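Local coordinates for ABC sugar transporter, periplasmic sugar binding protein (Legionella pneumophila subsp. pneumophila, PDB 3ROT), which probably binds a carbohydrate in the periplasm and delivers it to an ABC transporter for uptake into the cell, at residues I9-G12 / Y17-S20; Q37-P42 / V51-S56; K180-F183 / E188-I191; L208-D211 / F215-Q218. All blocks are in the same frame, centred on the assembly; numbering follows the deposited sequence.

Contacts 1 and 2 belong to one lobe of the binding protein, contacts 3 and 4 to the far end of the other. Contact 1 is buried deep in the chain, where an indole meets a histidine ring and bare backbone. Contact 2, about 11 Å away between centres, uses an aliphatic and aromatic mixture at the sheet's edge; the two are joined where Thr10 N probably donates to Leu39 O. Contact 3 is likewise buried, with a threonine set against two rings. Contact 4 is largely a surface turn closed by a backbone bond, yet its Phe215 and Tyr217 pack on Phe183 of contact 3, so both share one aromatic cluster.

Contact 1 of 4, residues I9-G12 / Y17-S20; sequences ITHG and YWTS
With CG anti to its carbonyl carbon (chi1 -62°), Trp18 reaches from the first turns of helix 16-32 to the loop 9-12, where His11, its CG between the backbone N and the carbonyl carbon, turns its ring to meet the indole. This is the first beta-alpha connection of a type I periplasmic binding protein fold: strand 5-9 ends, the loop bends across, and the helix begins. The indole edge points at the imidazole face in a T-shaped pair, the centroids of the imidazole and of the indole's six-membered ring 5.0 Å apart and the planes at 89°. The closest approach in this pair is 3.4 Å, from His11 NE2 to Trp18 CZ2, with NE2 near the indole plane. Neither imidazole nitrogen depends on the tryptophan for a polar partner: ND1 is paired with Thr68 OG1, and NE2 with a bound glycerol, probably from the crystallisation liquor. His142 of the second lobe also meets the His11 ring, which places the contact beside the interlobe cleft, where relatives hold their sugar.

The rest of the loop lies over one indole face. Thr10 CB makes a CH-pi contact 4.2 Å from the centroid of the six-membered ring, and its methyl CG2 is 3.8 Å from Trp18 CZ3. Gly12 presents only backbone, its C lying 3.4 Å from Trp18 NE1, while Tyr17 CD2 lies near the rim of the opposite indole face. Within the loop, Thr10 OG1 donates to Gly12 O over 2.7 Å, tilted 22° from the carbonyl plane, which helps hold that carbonyl over the indole.

Contact 2 of 4, residues Q37-P42 / V51-S56; sequences QILAPP and VQFIES
Leu39 and Phe53 meet through a CH-pi contact that dominates this join between the end of strand 35-39 and helix 47-59. Leu39 CB stands over one face of the phenyl ring, 4.1 Å from its centroid and 24° off the ring normal, displaced toward the rim. Phe53 CG is anti to its own carbonyl carbon (chi1 -79°), which swings the ring off the helix and lays it along the chain leaving the strand.

Apolar contact between aliphatic groups and the ring comes second. At the end of the leucine, Leu39 CD1 approaches Phe53 CD1 to 3.8 Å, and it also lies 3.9 Å from Phe53 CB, so this branch fills the angle between the ring and the helix backbone. On the far rim, Pro41 CD is 4.0 Å from Phe53 CE2.

Ring against backbone is the third kind. Ala40, whose methyl points away from the helix, offers its main chain instead: its N lies over the same ring, and its carbonyl C is 3.8 Å from Phe53 CE2. Pro41 N follows at 3.7 Å from that CE2. No hydrogen bond joins the two segments.

The contact belongs to a beta-alpha-beta crossover in which helix 47-59 links edge strand 35-39 to strand 64-67, passing strand 5-9 that lies between them. Phe53 and Ile54 accordingly also pack on Ile9, Leu39 shares backbone bonds with Leu8 and Thr10, and Glu55 links the helix to Arg81, by a salt bridge, and to Ser78, both of helix 76-85.

Contact 3 of 4, residues K180-F183 / E188-I191; sequences KSYF and ETNI
Thr189 is set against two rings, Phe183 and Tyr182, near the C-terminal end of helix 172-185, and nearly all the close packing of this contact gathers round it. Thr189 CB lies over one face of the Phe183 ring in a CH-pi contact, 4.1 Å from the centroid and 23° off the normal. A chi1 of -56° sets OG1 beside the backbone N and leaves the methyl anti to it; the methyl reaches the ring's outer end, with Thr189 CG2 3.6 Å from Phe183 CZ. The main chain joins in as well, since Thr189 O is 3.2 Å from Phe183 CE2. The hydroxyl branch goes to the other ring: Thr189 OG1 meets the edge of Tyr182 near the ring plane, 3.4 Å from CE2. The polar need of that hydroxyl is met by His186 O, and Tyr182 OH is paired with Arg132 NE, so the buried threonine and tyrosine both have partners.

Glu188, by contrast, is exposed and directs its CB away from the helix. Asn190 also turns its back on the contact, its amide bonding instead to Ser129 O and to the backbone nitrogens of Lys131 and Arg132. One turn before Phe183, Lys180 is partly exposed and does not touch 188-191; it packs on Phe215 and on Gln23 of the second subunit.

The loop 188-191 carries the chain from helix 172-185 into strand 191-194, closing a beta-alpha-beta unit of the second lobe. Tyr182 and Phe183 rest on Leu134 of the intervening strand 132-137, while Phe215 and Tyr217 from the loop before strand 220-224 press on Phe183.

Contact 4 of 4, residues L208-D211 / F215-Q218; sequences LHPD and FNYQ
Phe215 N donates to Pro210 O across 2.9 Å, nearly straight at an N-H...O angle of 170°, and closes a pi-turn: the bond runs from one residue back to the fifth before it. Between the two ends lies the short, weakly bonded helix about 210-213, which turns the chain from helix 197-208 toward strand 220-224.

The Pro210 ring can be followed outward from CB. Pro210 CB lies 3.1 Å from Phe215 O and 4.0 Å from Asn216 CG. The next atom, CG at the tip of the ring, still faces the terminal amide of Asn216, though less closely. Asp211 approaches the same amide: its CG is anti to the carbonyl carbon (chi1 -59°), bringing Asp211 OD1 to 4.0 Å from Asn216 CG, with carboxylate and amide planes 53° apart.

Phe215 sends its ring away from the turn and into the lobe, against Val179, Leu203 and Met206, while Tyr217 CD2 sits 3.5 Å above one face of that ring, offset toward its rim.

The chemistry is therefore divided. A single directional backbone bond closes the turn, Asp211 and Asn216 keep its outer side polar and exposed, and the phenylalanine ring ties the inner side to the apolar core.

Contact 1 of 4, residues I9-G12 / Y17-S20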
loop_
_atom_site.group_PDB
_atom_site.type_symbol
_atom_site.label_atom_id
_atom_site.label_comp_id
_atom_site.label_asym_id
_atom_site.label_seq_id
_atom_site.Cartn_x
_atom_site.Cartn_y
_atom_site.Cartn_z
ATOM N N ILE A 9 -15.967 -11.022 4.251
ATOM C CA ILE A 9 -15.824 -9.705 4.840
ATOM C C ILE A 9 -14.566 -9.600 5.693
ATOM O O ILE A 9 -14.287 -10.475 6.511
ATOM C CB ILE A 9 -17.092 -9.384 5.668
ATOM C CG1 ILE A 9 -18.330 -9.630 4.792
ATOM C CG2 ILE A 9 -17.048 -7.942 6.161
ATOM C CD1 ILE A 9 -19.682 -9.427 5.463
ATOM N N THR A 10 -13.792 -8.534 5.486
ATOM C CA THR A 10 -12.568 -8.325 6.248
ATOM C C THR A 10 -12.473 -6.897 6.768
ATOM O O THR A 10 -13.303 -6.053 6.452
ATOM C CB THR A 10 -11.298 -8.634 5.407
ATOM O OG1 THR A 10 -11.183 -7.693 4.333
ATOM C CG2 THR A 10 -11.370 -10.054 4.843
ATOM N N HIS A 11 -11.456 -6.645 7.580
ATOM C CA HIS A 11 -11.251 -5.325 8.162
ATOM C C HIS A 11 -10.214 -4.506 7.397
ATOM O O HIS A 11 -9.902 -3.385 7.778
ATOM C CB HIS A 11 -10.816 -5.463 9.629
ATOM C CG HIS A 11 -9.650 -6.381 9.825
ATOM N ND1 HIS A 11 -9.794 -7.740 10.020
ATOM C CD2 HIS A 11 -8.316 -6.141 9.811
ATOM C CE1 HIS A 11 -8.600 -8.296 10.118
ATOM N NE2 HIS A 11 -7.686 -7.349 9.994
ATOM N N GLY A 12 -9.675 -5.072 6.324
ATOM C CA GLY A 12 -8.682 -4.364 5.537
ATOM C C GLY A 12 -8.600 -4.918 4.127
ATOM O O GLY A 12 -9.071 -6.026 3.862
ATOM N N TYR A 17 -1.456 -9.107 1.473
ATOM C CA TYR A 17 -1.912 -10.314 2.151
ATOM C C TYR A 17 -3.366 -10.608 1.820
ATOM O O TYR A 17 -3.749 -11.761 1.605
ATOM C CB TYR A 17 -1.790 -10.122 3.663
ATOM C CG TYR A 17 -2.459 -11.197 4.488
ATOM C CD1 TYR A 17 -1.822 -12.411 4.729
ATOM C CD2 TYR A 17 -3.723 -10.985 5.059
ATOM C CE1 TYR A 17 -2.417 -13.390 5.522
ATOM C CE2 TYR A 17 -4.323 -11.961 5.853
ATOM C CZ TYR A 17 -3.659 -13.160 6.080
ATOM O OH TYR A 17 -4.222 -14.120 6.884
ATOM N N TRP A 18 -4.177 -9.555 1.818
ATOM C CA TRP A 18 -5.595 -9.677 1.532
ATOM C C TRP A 18 -5.880 -10.120 0.103
ATOM O O TRP A 18 -6.703 -10.999 -0.114
ATOM C CB TRP A 18 -6.311 -8.354 1.797
ATOM C CG TRP A 18 -6.242 -7.916 3.226
ATOM C CD1 TRP A 18 -5.692 -6.756 3.704
ATOM C CD2 TRP A 18 -6.741 -8.626 4.369
ATOM N NE1 TRP A 18 -5.815 -6.704 5.071
ATOM C CE2 TRP A 18 -6.450 -7.838 5.507
ATOM C CE3 TRP A 18 -7.397 -9.856 4.542
ATOM C CZ2 TRP A 18 -6.804 -8.234 6.806
ATOM C CZ3 TRP A 18 -7.749 -10.253 5.839
ATOM C CH2 TRP A 18 -7.445 -9.442 6.952
ATOM N N THR A 19 -5.206 -9.519 -0.871
ATOM C CA THR A 19 -5.451 -9.894 -2.257
ATOM C C THR A 19 -5.177 -11.384 -2.472
ATOM O O THR A 19 -5.776 -12.018 -3.337
ATOM C CB THR A 19 -4.601 -9.042 -3.232
ATOM O OG1 THR A 19 -3.241 -9.014 -2.791
ATOM C CG2 THR A 19 -5.126 -7.629 -3.285
ATOM N N SER A 20 -4.276 -11.939 -1.669
ATOM C CA SER A 20 -3.949 -13.348 -1.772
ATOM C C SER A 20 -5.118 -14.151 -1.185
ATOM O O SER A 20 -5.535 -15.170 -1.729
ATOM C CB SER A 20 -2.651 -13.630 -1.012
ATOM O OG SER A 20 -2.314 -14.999 -1.097
#

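Contact 2 of 4, residues Q37-P42 / V51-S56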
loop_
_atom_site.group_PDB
_atom_site.type_symbol
_atom_site.label_atom_id
_atom_site.label_comp_id
_atom_site.label_asym_id
_atom_site.label_seq_id
_atom_site.Cartn_x
_atom_site.Cartn_y
_atom_site.Cartn_z
ATOM N N GLN A 37 -19.247 -12.075 -3.054
ATOM C CA GLN A 37 -19.016 -10.645 -2.970
ATOM C C GLN A 37 -18.011 -10.429 -1.834
ATOM O O GLN A 37 -18.116 -11.051 -0.778
ATOM C CB GLN A 37 -20.322 -9.904 -2.669
ATOM C CG GLN A 37 -20.175 -8.391 -2.698
ATOM C CD GLN A 37 -21.508 -7.659 -2.739
ATOM O OE1 GLN A 37 -21.548 -6.426 -2.684
ATOM N NE2 GLN A 37 -22.603 -8.409 -2.838
ATOM N N ILE A 38 -17.032 -9.561 -2.063
ATOM C CA ILE A 38 -16.016 -9.271 -1.060
ATOM C C ILE A 38 -16.211 -7.849 -0.552
ATOM O O ILE A 38 -16.253 -6.899 -1.336
ATOM C CB ILE A 38 -14.587 -9.422 -1.654
ATOM C CG1 ILE A 38 -14.383 -10.861 -2.143
ATOM C CG2 ILE A 38 -13.529 -9.059 -0.604
ATOM C CD1 ILE A 38 -13.007 -11.140 -2.667
ATOM N N LEU A 39 -16.340 -7.714 0.765
ATOM C CA LEU A 39 -16.539 -6.419 1.409
ATOM C C LEU A 39 -15.390 -6.128 2.366
ATOM O O LEU A 39 -15.110 -6.917 3.273
ATOM C CB LEU A 39 -17.864 -6.408 2.179
ATOM C CG LEU A 39 -19.138 -6.658 1.359
ATOM C CD1 LEU A 39 -20.345 -6.645 2.288
ATOM C CD2 LEU A 39 -19.278 -5.585 0.276
ATOM N N ALA A 40 -14.730 -4.995 2.160
ATOM C CA ALA A 40 -13.607 -4.598 3.001
ATOM C C ALA A 40 -13.411 -3.083 2.924
ATOM O O ALA A 40 -13.451 -2.502 1.836
ATOM C CB ALA A 40 -12.334 -5.319 2.541
ATOM N N PRO A 41 -13.198 -2.425 4.080
ATOM C CA PRO A 41 -12.997 -0.971 4.136
ATOM C C PRO A 41 -11.855 -0.533 3.225
ATOM O O PRO A 41 -10.859 -1.237 3.088
ATOM C CB PRO A 41 -12.690 -0.723 5.608
ATOM C CG PRO A 41 -13.444 -1.815 6.292
ATOM C CD PRO A 41 -13.120 -3.007 5.430
ATOM N N PRO A 42 -11.986 0.646 2.600
ATOM C CA PRO A 42 -10.970 1.190 1.692
ATOM C C PRO A 42 -9.591 1.364 2.327
ATOM O O PRO A 42 -8.579 1.387 1.624
ATOM C CB PRO A 42 -11.572 2.526 1.262
ATOM C CG PRO A 42 -13.052 2.304 1.405
ATOM C CD PRO A 42 -13.137 1.557 2.702
ATOM N N VAL A 51 -18.530 -3.690 10.523
ATOM C CA VAL A 51 -19.744 -4.098 11.217
ATOM C C VAL A 51 -20.951 -3.781 10.334
ATOM O O VAL A 51 -21.877 -4.584 10.221
ATOM C CB VAL A 51 -19.889 -3.376 12.585
ATOM C CG1 VAL A 51 -21.298 -3.565 13.132
ATOM C CG2 VAL A 51 -18.873 -3.931 13.573
ATOM N N GLN A 52 -20.935 -2.616 9.701
ATOM C CA GLN A 52 -22.031 -2.237 8.823
ATOM C C GLN A 52 -22.083 -3.189 7.624
ATOM O O GLN A 52 -23.161 -3.597 7.192
ATOM C CB GLN A 52 -21.856 -0.789 8.359
ATOM C CG GLN A 52 -22.978 -0.292 7.466
ATOM C CD GLN A 52 -24.350 -0.671 7.993
ATOM O OE1 GLN A 52 -24.656 -0.471 9.174
ATOM N NE2 GLN A 52 -25.190 -1.216 7.116
ATOM N N PHE A 53 -20.915 -3.545 7.090
ATOM C CA PHE A 53 -20.857 -4.483 5.966
ATOM C C PHE A 53 -21.556 -5.800 6.324
ATOM O O PHE A 53 -22.388 -6.308 5.566
ATOM C CB PHE A 53 -19.405 -4.778 5.582
ATOM C CG PHE A 53 -18.761 -3.706 4.747
ATOM C CD1 PHE A 53 -19.393 -3.222 3.605
ATOM C CD2 PHE A 53 -17.503 -3.213 5.078
ATOM C CE1 PHE A 53 -18.778 -2.262 2.801
ATOM C CE2 PHE A 53 -16.883 -2.256 4.283
ATOM C CZ PHE A 53 -17.522 -1.780 3.140
ATOM N N ILE A 54 -21.202 -6.357 7.480
ATOM C CA ILE A 54 -21.783 -7.604 7.959
ATOM C C ILE A 54 -23.289 -7.462 8.123
ATOM O O ILE A 54 -24.055 -8.359 7.781
ATOM C CB ILE A 54 -21.183 -8.006 9.329
ATOM C CG1 ILE A 54 -19.696 -8.328 9.169
ATOM C CG2 ILE A 54 -21.939 -9.188 9.903
ATOM C CD1 ILE A 54 -18.975 -8.575 10.466
ATOM N N GLU A 55 -23.696 -6.320 8.664
ATOM C CA GLU A 55 -25.100 -6.024 8.903
ATOM C C GLU A 55 -25.883 -5.969 7.586
ATOM O O GLU A 55 -26.938 -6.588 7.456
ATOM C CB GLU A 55 -25.207 -4.695 9.653
ATOM C CG GLU A 55 -26.144 -4.704 10.852
ATOM C CD GLU A 55 -25.843 -5.819 11.838
ATOM O OE1 GLU A 55 -26.246 -6.970 11.580
ATOM O OE2 GLU A 55 -25.198 -5.551 12.870
ATOM N N SER A 56 -25.370 -5.236 6.605
ATOM C CA SER A 56 -26.063 -5.148 5.328
ATOM C C SER A 56 -26.038 -6.491 4.608
ATOM O O SER A 56 -26.954 -6.813 3.861
ATOM C CB SER A 56 -25.452 -4.051 4.443
ATOM O OG SER A 56 -24.058 -4.226 4.266
#

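Contact 3 of 4, residues K180-F183 / E188-I191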
loop_
_atom_site.group_PDB
_atom_site.type_symbol
_atom_site.label_atom_id
_atom_site.label_comp_id
_atom_site.label_asym_id
_atom_site.label_seq_id
_atom_site.Cartn_x
_atom_site.Cartn_y
_atom_site.Cartn_z
ATOM N N LYS A 180 12.983 5.255 13.666
ATOM C CA LYS A 180 14.249 5.977 13.727
ATOM C C LYS A 180 14.445 6.603 15.102
ATOM O O LYS A 180 15.540 6.557 15.650
ATOM C CB LYS A 180 14.289 7.045 12.639
ATOM C CG LYS A 180 14.288 6.444 11.248
ATOM C CD LYS A 180 14.018 7.463 10.158
ATOM C CE LYS A 180 15.163 8.439 9.997
ATOM N NZ LYS A 180 14.921 9.309 8.818
ATOM N N SER A 181 13.383 7.173 15.663
ATOM C CA SER A 181 13.472 7.792 16.984
ATOM C C SER A 181 13.903 6.773 18.028
ATOM O O SER A 181 14.730 7.068 18.889
ATOM C CB SER A 181 12.127 8.396 17.398
ATOM O OG SER A 181 11.750 9.455 16.536
ATOM N N TYR A 182 13.340 5.570 17.946
ATOM C CA TYR A 182 13.666 4.518 18.898
ATOM C C TYR A 182 15.128 4.094 18.804
ATOM O O TYR A 182 15.797 3.919 19.823
ATOM C CB TYR A 182 12.772 3.297 18.677
ATOM C CG TYR A 182 12.883 2.274 19.786
ATOM C CD1 TYR A 182 12.079 2.361 20.923
ATOM C CD2 TYR A 182 13.825 1.249 19.723
ATOM C CE1 TYR A 182 12.209 1.453 21.969
ATOM C CE2 TYR A 182 13.965 0.337 20.764
ATOM C CZ TYR A 182 13.154 0.445 21.884
ATOM O OH TYR A 182 13.295 -0.450 22.922
ATOM N N PHE A 183 15.630 3.914 17.585
ATOM C CA PHE A 183 17.021 3.514 17.427
ATOM C C PHE A 183 18.000 4.596 17.894
ATOM O O PHE A 183 19.112 4.286 18.334
ATOM C CB PHE A 183 17.308 3.119 15.978
ATOM C CG PHE A 183 17.004 1.675 15.686
ATOM C CD1 PHE A 183 15.692 1.207 15.692
ATOM C CD2 PHE A 183 18.032 0.772 15.459
ATOM C CE1 PHE A 183 15.412 -0.145 15.479
ATOM C CE2 PHE A 183 17.768 -0.573 15.246
ATOM C CZ PHE A 183 16.452 -1.034 15.256
ATOM N N GLU A 188 21.583 -0.144 20.304
ATOM C CA GLU A 188 21.946 -1.553 20.452
ATOM C C GLU A 188 20.842 -2.493 19.944
ATOM O O GLU A 188 21.077 -3.689 19.766
ATOM C CB GLU A 188 22.268 -1.886 21.919
ATOM C CG GLU A 188 21.070 -1.857 22.863
ATOM C CD GLU A 188 20.703 -0.456 23.326
ATOM O OE1 GLU A 188 21.069 0.521 22.641
ATOM O OE2 GLU A 188 20.035 -0.336 24.377
ATOM N N THR A 189 19.644 -1.955 19.723
ATOM C CA THR A 189 18.527 -2.757 19.227
ATOM C C THR A 189 19.007 -3.443 17.953
ATOM O O THR A 189 19.365 -2.766 16.993
ATOM C CB THR A 189 17.306 -1.869 18.879
ATOM O OG1 THR A 189 16.927 -1.092 20.027
ATOM C CG2 THR A 189 16.124 -2.735 18.433
ATOM N N ASN A 190 19.023 -4.773 17.942
ATOM C CA ASN A 190 19.489 -5.506 16.766
ATOM C C ASN A 190 18.492 -6.504 16.190
ATOM O O ASN A 190 18.810 -7.259 15.266
ATOM C CB ASN A 190 20.826 -6.203 17.059
ATOM C CG ASN A 190 20.774 -7.113 18.280
ATOM O OD1 ASN A 190 19.758 -7.205 18.973
ATOM N ND2 ASN A 190 21.883 -7.791 18.548
ATOM N N ILE A 191 17.285 -6.511 16.740
ATOM C CA ILE A 191 16.247 -7.391 16.240
ATOM C C ILE A 191 14.929 -6.649 16.126
ATOM O O ILE A 191 14.509 -5.952 17.055
ATOM C CB ILE A 191 16.018 -8.613 17.142
ATOM C CG1 ILE A 191 17.242 -9.526 17.125
ATOM C CG2 ILE A 191 14.807 -9.388 16.646
ATOM C CD1 ILE A 191 17.000 -10.873 17.802
#

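Contact 4 of 4, residues L208-D211 / F215-Q218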
loop_
_atom_site.group_PDB
_atom_site.type_symbol
_atom_site.label_atom_id
_atom_site.label_comp_id
_atom_site.label_asym_id
_atom_site.label_seq_id
_atom_site.Cartn_x
_atom_site.Cartn_y
_atom_site.Cartn_z
ATOM N N LEU A 208 16.751 -0.720 2.400
ATOM C CA LEU A 208 17.226 -0.722 1.015
ATOM C C LEU A 208 18.040 0.538 0.677
ATOM O O LEU A 208 18.877 0.521 -0.227
ATOM C CB LEU A 208 16.035 -0.850 0.050
ATOM C CG LEU A 208 15.315 -2.203 -0.064
ATOM C CD1 LEU A 208 14.004 -2.033 -0.837
ATOM C CD2 LEU A 208 16.217 -3.205 -0.771
ATOM N N HIS A 209 17.783 1.628 1.397
ATOM C CA HIS A 209 18.505 2.884 1.182
ATOM C C HIS A 209 18.844 3.474 2.542
ATOM O O HIS A 209 18.346 4.526 2.924
ATOM C CB HIS A 209 17.645 3.855 0.368
ATOM C CG HIS A 209 17.338 3.355 -1.010
ATOM N ND1 HIS A 209 16.258 2.545 -1.286
ATOM C CD2 HIS A 209 18.006 3.501 -2.179
ATOM C CE1 HIS A 209 16.274 2.216 -2.566
ATOM N NE2 HIS A 209 17.323 2.781 -3.129
ATOM N N PRO A 210 19.713 2.783 3.294
ATOM C CA PRO A 210 20.095 3.260 4.625
ATOM C C PRO A 210 20.683 4.666 4.693
ATOM O O PRO A 210 20.397 5.402 5.629
ATOM C CB PRO A 210 21.039 2.164 5.133
ATOM C CG PRO A 210 21.636 1.596 3.862
ATOM C CD PRO A 210 20.468 1.576 2.908
ATOM N N ASP A 211 21.483 5.057 3.705
ATOM C CA ASP A 211 22.056 6.401 3.723
ATOM C C ASP A 211 20.968 7.464 3.549
ATOM O O ASP A 211 20.967 8.475 4.252
ATOM C CB ASP A 211 23.117 6.558 2.626
ATOM C CG ASP A 211 24.257 5.564 2.771
ATOM O OD1 ASP A 211 24.710 5.338 3.918
ATOM O OD2 ASP A 211 24.704 5.015 1.737
ATOM N N PHE A 215 19.606 5.340 8.427
ATOM C CA PHE A 215 19.265 4.144 9.174
ATOM C C PHE A 215 20.265 3.064 8.778
ATOM O O PHE A 215 19.936 2.149 8.026
ATOM C CB PHE A 215 17.847 3.698 8.822
ATOM C CG PHE A 215 17.247 2.756 9.819
ATOM C CD1 PHE A 215 16.736 3.232 11.019
ATOM C CD2 PHE A 215 17.206 1.389 9.567
ATOM C CE1 PHE A 215 16.192 2.361 11.960
ATOM C CE2 PHE A 215 16.666 0.511 10.499
ATOM C CZ PHE A 215 16.157 1.002 11.700
ATOM N N ASN A 216 21.487 3.183 9.283
ATOM C CA ASN A 216 22.547 2.229 8.971
ATOM C C ASN A 216 22.740 1.162 10.050
ATOM O O ASN A 216 23.737 0.436 10.057
ATOM C CB ASN A 216 23.861 2.985 8.738
ATOM C CG ASN A 216 23.811 3.871 7.499
ATOM O OD1 ASN A 216 23.641 3.388 6.375
ATOM N ND2 ASN A 216 23.955 5.170 7.701
ATOM N N TYR A 217 21.767 1.058 10.949
ATOM C CA TYR A 217 21.823 0.094 12.046
ATOM C C TYR A 217 21.894 -1.369 11.607
ATOM O O TYR A 217 22.494 -2.203 12.287
ATOM C CB TYR A 217 20.613 0.305 12.948
ATOM C CG TYR A 217 20.527 1.715 13.469
ATOM C CD1 TYR A 217 21.343 2.140 14.518
ATOM C CD2 TYR A 217 19.653 2.640 12.896
ATOM C CE1 TYR A 217 21.293 3.445 14.981
ATOM C CE2 TYR A 217 19.598 3.952 13.351
ATOM C CZ TYR A 217 20.421 4.348 14.395
ATOM O OH TYR A 217 20.374 5.643 14.863
ATOM N N GLN A 218 21.276 -1.682 10.475
ATOM C CA GLN A 218 21.280 -3.048 9.968
ATOM C C GLN A 218 20.777 -4.094 10.975
ATOM O O GLN A 218 21.468 -5.065 11.273
ATOM C CB GLN A 218 22.690 -3.420 9.502
ATOM C CG GLN A 218 23.179 -2.596 8.327
ATOM C CD GLN A 218 24.556 -3.010 7.864
ATOM O OE1 GLN A 218 25.549 -2.802 8.562
ATOM N NE2 GLN A 218 24.624 -3.613 6.681
#